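Local atomic coordinates of leucine aminopeptidase (Parabacteroides distasonis, PDB entry 3TC8), a protein that binds zinc and probably acts as an aminopeptidase of the M28 family, or possibly as a glutaminyl-peptide cyclotransferase. Residues 69-74 / 79-84; 39-44 / 159-164. All blocks are in the same frame, centred on the assembly; numbering follows the deposited sequence. Where two conformers were deposited one is given.

Contact 1 of 2, residues 69-74 / 79-84; sequences EAILTA and KLEARN
Strands 69-73 and 79-84 pair antiparallel as the two arms of a beta hairpin, their axes 147° apart in direction. Ala70 faces Ala82 and Leu72 faces Leu80 in hydrogen-bonded pairs, each closed by two backbone bonds; the straightest runs from Leu80 N to Leu72 O, at 2.8 Å and 176°. The intervening pairs, Glu69 with Arg83, Ile71 with Glu81 and Thr73 with Lys79, are non-hydrogen-bonded, and there CA-H groups lean on carbonyls, as Ile71 CA does on Leu80 O at 3.3 Å.

The two faces of the hairpin differ in chemistry. On one, Leu72 CD1 presses on Ala82 CB at 3.5 Å, a tight carbon contact; at its end Leu80 CD1 also meets Ala74 CB, in the turn, at 4.1 Å. On the other, Lys79 bends at chi2 (-63°) and then runs out extended alongside Thr73, which carries NZ to Thr73 OG1, 2.8 Å away, where it donates a hydrogen bond. The same lysine passes Ile71 nearly at a right angle, its CB 3.7 Å from Ile71 CG2 in one modelled conformer of the isoleucine. The Glu81 carboxylate, also modelled in two conformers, can form a salt bridge with Lys48 of helix 45-60.

Arg83 reaches toward that helix too, bridging to Asp52, and also bonds Gln67. Beneath the apolar face, helix 177-184 supplies Phe181 against Ala70 and Leu72, and Leu177 against Leu72. Strand 64-73 is an outermost strand of the six-stranded mixed sheet within this chain, with 79-89 joining it to 150-156.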
loop_
_atom_site.group_PDB
_atom_site.type_symbol
_atom_site.label_atom_id
_atom_site.label_comp_id
_atom_site.label_asym_id
_atom_site.label_seq_id
_atom_site.Cartn_x
_atom_site.Cartn_y
_atom_site.Cartn_z
ATOM N N GLU A 69 -3.800 -11.972 -13.042
ATOM C CA GLU A 69 -4.351 -13.034 -12.232
ATOM C C GLU A 69 -3.377 -14.194 -12.157
ATOM O O GLU A 69 -2.846 -14.597 -13.172
ATOM C CB GLU A 69 -5.687 -13.483 -12.804
ATOM C CG GLU A 69 -6.703 -12.359 -12.736
ATOM C CD GLU A 69 -8.013 -12.687 -13.314
ATOM O OE1 GLU A 69 -8.109 -12.707 -14.561
ATOM O OE2 GLU A 69 -8.959 -12.867 -12.536
ATOM N N ALA A 70 -3.181 -14.754 -10.976
ATOM C CA ALA A 70 -2.267 -15.860 -10.792
ATOM C C ALA A 70 -2.719 -16.656 -9.591
ATOM O O ALA A 70 -3.221 -16.094 -8.617
ATOM C CB ALA A 70 -0.851 -15.368 -10.557
ATOM N N ILE A 71 -2.511 -17.969 -9.630
ATOM C CA ILE A 71 -2.735 -18.807 -8.462
ATOM C C ILE A 71 -1.457 -18.848 -7.635
ATOM O O ILE A 71 -0.418 -19.341 -8.122
ATOM C CB ILE A 71 -3.194 -20.220 -8.865
ATOM C CG1 ILE A 71 -4.319 -20.139 -9.893
ATOM C CG2 ILE A 71 -3.641 -21.001 -7.630
ATOM C CD1 ILE A 71 -5.560 -19.509 -9.277
ATOM N N LEU A 72 -1.535 -18.323 -6.423
ATOM C CA LEU A 72 -0.398 -18.224 -5.535
ATOM C C LEU A 72 -0.606 -19.204 -4.413
ATOM O O LEU A 72 -1.721 -19.645 -4.193
ATOM C CB LEU A 72 -0.265 -16.806 -5.026
ATOM C CG LEU A 72 -0.158 -15.753 -6.133
ATOM C CD1 LEU A 72 0.010 -14.371 -5.543
ATOM C CD2 LEU A 72 0.978 -16.069 -7.176
ATOM N N THR A 73 0.449 -19.616 -3.750
ATOM C CA THR A 73 0.352 -20.643 -2.707
ATOM C C THR A 73 0.687 -20.060 -1.345
ATOM O O THR A 73 1.783 -19.549 -1.146
ATOM C CB THR A 73 1.222 -21.843 -3.032
ATOM O OG1 THR A 73 0.851 -22.330 -4.323
ATOM C CG2 THR A 73 1.104 -22.927 -1.951
ATOM N N ALA A 74 -0.272 -20.093 -0.432
ATOM C CA ALA A 74 -0.071 -19.619 0.919
ATOM C C ALA A 74 0.756 -20.592 1.737
ATOM O O ALA A 74 0.987 -21.756 1.331
ATOM C CB ALA A 74 -1.419 -19.388 1.616
ATOM N N LYS A 79 -4.377 -22.535 -2.212
ATOM C CA LYS A 79 -4.201 -21.921 -3.487
ATOM C C LYS A 79 -5.061 -20.653 -3.484
ATOM O O LYS A 79 -6.301 -20.710 -3.344
ATOM C CB LYS A 79 -4.621 -22.903 -4.567
ATOM C CG LYS A 79 -3.720 -24.170 -4.617
ATOM C CD LYS A 79 -2.299 -23.865 -4.958
ATOM C CE LYS A 79 -1.430 -25.107 -4.856
ATOM N NZ LYS A 79 -0.025 -24.803 -5.231
ATOM N N LEU A 80 -4.422 -19.520 -3.665
ATOM C CA LEU A 80 -5.069 -18.207 -3.657
ATOM C C LEU A 80 -5.267 -17.720 -5.065
ATOM O O LEU A 80 -4.313 -17.644 -5.855
ATOM C CB LEU A 80 -4.206 -17.203 -2.898
ATOM C CG LEU A 80 -3.820 -17.576 -1.476
ATOM C CD1 LEU A 80 -2.956 -16.462 -0.851
ATOM C CD2 LEU A 80 -5.046 -17.918 -0.615
ATOM N N GLU A 81 -6.513 -17.362 -5.378
ATOM C CA GLU A 81 -6.885 -16.770 -6.661
ATOM C C GLU A 81 -6.554 -15.285 -6.600
ATOM O O GLU A 81 -7.403 -14.450 -6.241
ATOM C CB GLU A 81 -8.386 -17.003 -6.876
ATOM C CG GLU A 81 -8.707 -18.484 -6.868
ATOM C CD GLU A 81 -10.172 -18.821 -7.043
ATOM O OE1 GLU A 81 -11.028 -18.096 -6.428
ATOM O OE2 GLU A 81 -10.428 -19.877 -7.751
ATOM N N ALA A 82 -5.295 -14.954 -6.833
ATOM C CA ALA A 82 -4.767 -13.607 -6.631
ATOM C C ALA A 82 -4.934 -12.757 -7.885
ATOM O O ALA A 82 -4.965 -13.259 -9.022
ATOM C CB ALA A 82 -3.306 -13.693 -6.232
ATOM N N ARG A 83 -5.016 -11.453 -7.658
ATOM C CA ARG A 83 -5.192 -10.490 -8.724
ATOM C C ARG A 83 -4.473 -9.201 -8.343
ATOM O O ARG A 83 -4.903 -8.471 -7.457
ATOM C CB ARG A 83 -6.681 -10.230 -8.963
ATOM C CG ARG A 83 -6.932 -9.156 -9.968
ATOM C CD ARG A 83 -8.312 -9.058 -10.522
ATOM N NE ARG A 83 -9.345 -9.091 -9.473
ATOM C CZ ARG A 83 -10.615 -8.734 -9.650
ATOM N NH1 ARG A 83 -10.965 -8.007 -10.683
ATOM N NH2 ARG A 83 -11.486 -9.042 -8.732
ATOM N N ASN A 84 -3.335 -8.949 -8.986
ATOM C CA ASN A 84 -2.674 -7.647 -8.888
ATOM C C ASN A 84 -3.318 -6.713 -9.903
ATOM O O ASN A 84 -3.610 -7.118 -11.017
ATOM C CB ASN A 84 -1.175 -7.754 -9.167
ATOM C CG ASN A 84 -0.428 -8.638 -8.203
ATOM O OD1 ASN A 84 -0.660 -8.606 -6.994
ATOM N ND2 ASN A 84 0.551 -9.389 -8.730
#

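Contact 2 of 2, residues 39-44 / 159-164; sequences PRVPNT and EDYGTP
Tyr161 brings its CD2 and CE2 atoms against Pro42 and Val41, which begin a type II beta turn closing at Thr44. Pro42 CD comes to the ring edge, near its plane, 4.1 Å from Tyr161 CD2. Val41 crosses the tyrosine at about a right angle; its chi1 of 174°, with CG1 anti to the valine's own backbone N, carries that methyl to 4.1 Å from Tyr161 CE2.

A water extends the contact beyond the carbons. It lies in the plane of the tyrosine ring at its hydroxyl edge, 2.8 Å from Tyr161 OH, and donates to Pro42 O at 2.8 Å. The turn is braced from within, because Val41 O accepts both Thr44 N and Thr44 OG1, the latter at 2.7 Å and on a lone pair. Thr44 also caps the start of helix 45-60.

Next to the tyrosine, Asp160 binds the zinc ion together with Asp127 and His281, while its backbone is held by Asp104 and Arg106. With no direct hydrogen bond between the segments, the turn is joined to the zinc-binding loop by a small van der Waals contact and a single water bridge, with no salt bridge between them.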
loop_
_atom_site.group_PDB
_atom_site.type_symbol
_atom_site.label_atom_id
_atom_site.label_comp_id
_atom_site.label_asym_id
_atom_site.label_seq_id
_atom_site.Cartn_x
_atom_site.Cartn_y
_atom_site.Cartn_z
ATOM N N PRO A 39 -14.258 -8.159 4.486
ATOM C CA PRO A 39 -12.789 -8.373 4.379
ATOM C C PRO A 39 -12.401 -8.909 2.990
ATOM O O PRO A 39 -13.005 -9.860 2.491
ATOM C CB PRO A 39 -12.536 -9.391 5.500
ATOM C CG PRO A 39 -13.542 -9.010 6.559
ATOM C CD PRO A 39 -14.797 -8.711 5.744
ATOM N N ARG A 40 -11.386 -8.297 2.390
ATOM C CA ARG A 40 -10.938 -8.688 1.056
ATOM C C ARG A 40 -9.951 -9.864 1.153
ATOM O O ARG A 40 -8.766 -9.768 0.848
ATOM C CB ARG A 40 -10.311 -7.494 0.341
ATOM C CG ARG A 40 -11.314 -6.501 -0.273
ATOM C CD ARG A 40 -12.061 -5.607 0.697
ATOM N NE ARG A 40 -11.113 -4.722 1.383
ATOM C CZ ARG A 40 -11.138 -4.437 2.688
ATOM N NH1 ARG A 40 -12.071 -4.903 3.507
ATOM N NH2 ARG A 40 -10.187 -3.667 3.196
ATOM N N VAL A 41 -10.462 -10.996 1.620
ATOM C CA VAL A 41 -9.660 -12.207 1.744
ATOM C C VAL A 41 -9.604 -12.907 0.408
ATOM O O VAL A 41 -10.652 -13.209 -0.149
ATOM C CB VAL A 41 -10.194 -13.114 2.875
ATOM C CG1 VAL A 41 -9.432 -14.436 2.900
ATOM C CG2 VAL A 41 -10.195 -12.420 4.230
ATOM N N PRO A 42 -8.436 -13.242 -0.115
ATOM C CA PRO A 42 -8.378 -13.970 -1.356
ATOM C C PRO A 42 -9.271 -15.211 -1.322
ATOM O O PRO A 42 -9.309 -15.913 -0.328
ATOM C CB PRO A 42 -6.896 -14.283 -1.526
ATOM C CG PRO A 42 -6.214 -13.178 -0.792
ATOM C CD PRO A 42 -7.108 -12.847 0.384
ATOM N N ASN A 43 -9.951 -15.432 -2.443
ATOM C CA ASN A 43 -10.901 -16.530 -2.699
ATOM C C ASN A 43 -12.304 -16.211 -2.257
ATOM O O ASN A 43 -13.207 -16.960 -2.568
ATOM C CB ASN A 43 -10.450 -17.881 -2.144
ATOM C CG ASN A 43 -9.161 -18.360 -2.749
ATOM O OD1 ASN A 43 -8.717 -17.853 -3.751
ATOM N ND2 ASN A 43 -8.566 -19.367 -2.134
ATOM N N THR A 44 -12.577 -15.114 -1.595
ATOM C CA THR A 44 -13.923 -14.758 -1.158
ATOM C C THR A 44 -14.645 -13.877 -2.154
ATOM O O THR A 44 -14.049 -13.185 -2.991
ATOM C CB THR A 44 -13.918 -14.044 0.200
ATOM O OG1 THR A 44 -13.308 -12.735 0.083
ATOM C CG2 THR A 44 -13.255 -14.862 1.292
ATOM N N GLU A 159 -0.742 -9.895 0.161
ATOM C CA GLU A 159 0.358 -9.445 0.961
ATOM C C GLU A 159 0.298 -9.961 2.393
ATOM O O GLU A 159 1.341 -10.127 3.012
ATOM C CB GLU A 159 0.413 -7.910 0.960
ATOM C CG GLU A 159 1.540 -7.300 1.801
ATOM C CD GLU A 159 1.321 -7.184 3.289
ATOM O OE1 GLU A 159 0.135 -7.101 3.691
ATOM O OE2 GLU A 159 2.362 -7.179 4.044
ATOM N N ASP A 160 -0.931 -10.119 2.890
ATOM C CA ASP A 160 -1.145 -10.225 4.345
ATOM C C ASP A 160 -1.726 -11.601 4.739
ATOM O O ASP A 160 -2.461 -11.688 5.722
ATOM C CB ASP A 160 -2.026 -9.087 4.848
ATOM C CG ASP A 160 -1.574 -8.533 6.163
ATOM O OD1 ASP A 160 -0.502 -8.892 6.666
ATOM O OD2 ASP A 160 -2.262 -7.702 6.707
ATOM N N TYR A 161 -1.291 -12.632 4.034
ATOM C CA TYR A 161 -1.701 -14.030 4.250
ATOM C C TYR A 161 -0.502 -14.852 4.753
ATOM O O TYR A 161 -0.470 -16.068 4.601
ATOM C CB TYR A 161 -2.305 -14.610 2.950
ATOM C CG TYR A 161 -3.458 -15.589 3.094
ATOM C CD1 TYR A 161 -3.305 -16.867 3.667
ATOM C CD2 TYR A 161 -4.708 -15.280 2.576
ATOM C CE1 TYR A 161 -4.370 -17.733 3.703
ATOM C CE2 TYR A 161 -5.763 -16.174 2.581
ATOM C CZ TYR A 161 -5.566 -17.410 3.159
ATOM O OH TYR A 161 -6.630 -18.302 3.158
ATOM N N GLY A 162 0.457 -14.211 5.397
ATOM C CA GLY A 162 1.620 -14.898 5.926
ATOM C C GLY A 162 1.311 -15.672 7.184
ATOM O O GLY A 162 0.244 -15.545 7.796
ATOM N N THR A 163 2.262 -16.508 7.573
ATOM C CA THR A 163 2.118 -17.415 8.710
ATOM C C THR A 163 1.604 -16.659 9.926
ATOM O O THR A 163 2.231 -15.678 10.358
ATOM C CB THR A 163 3.470 -18.048 9.067
ATOM O OG1 THR A 163 3.997 -18.675 7.892
ATOM C CG2 THR A 163 3.314 -19.059 10.206
ATOM N N PRO A 164 0.520 -17.141 10.566
ATOM C CA PRO A 164 0.026 -16.448 11.756
ATOM C C PRO A 164 0.744 -16.881 13.033
ATOM O O PRO A 164 1.400 -17.932 13.096
ATOM C CB PRO A 164 -1.445 -16.838 11.787
ATOM C CG PRO A 164 -1.475 -18.162 11.150
ATOM C CD PRO A 164 -0.428 -18.152 10.088
HETATM O O HOH W 1 -8.983 -17.820 1.633
#

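In the fold
The centres of contacts 1 and 2 lie about 10 Å apart, on the same side of the chain's centre, and the two touch directly. Along the sequence 39-44 comes first, the hairpin of contact 1 follows, and 159-164 comes last, so the two segments of contact 2 bracket the hairpin in the sequence. Asn43 probably joins them by hydrogen bonds to Glu81 N (from OD1) and Lys79 O (from ND2), while Leu80 CD2 packs on Tyr161 CE2. Helix 45-60 follows the turn directly and is shared by both contacts. The second strand of the hairpin, the turn and the metal-binding loop meet in one cluster, illustrating how a zinc-binding residue sits on a loop packed against the sheet.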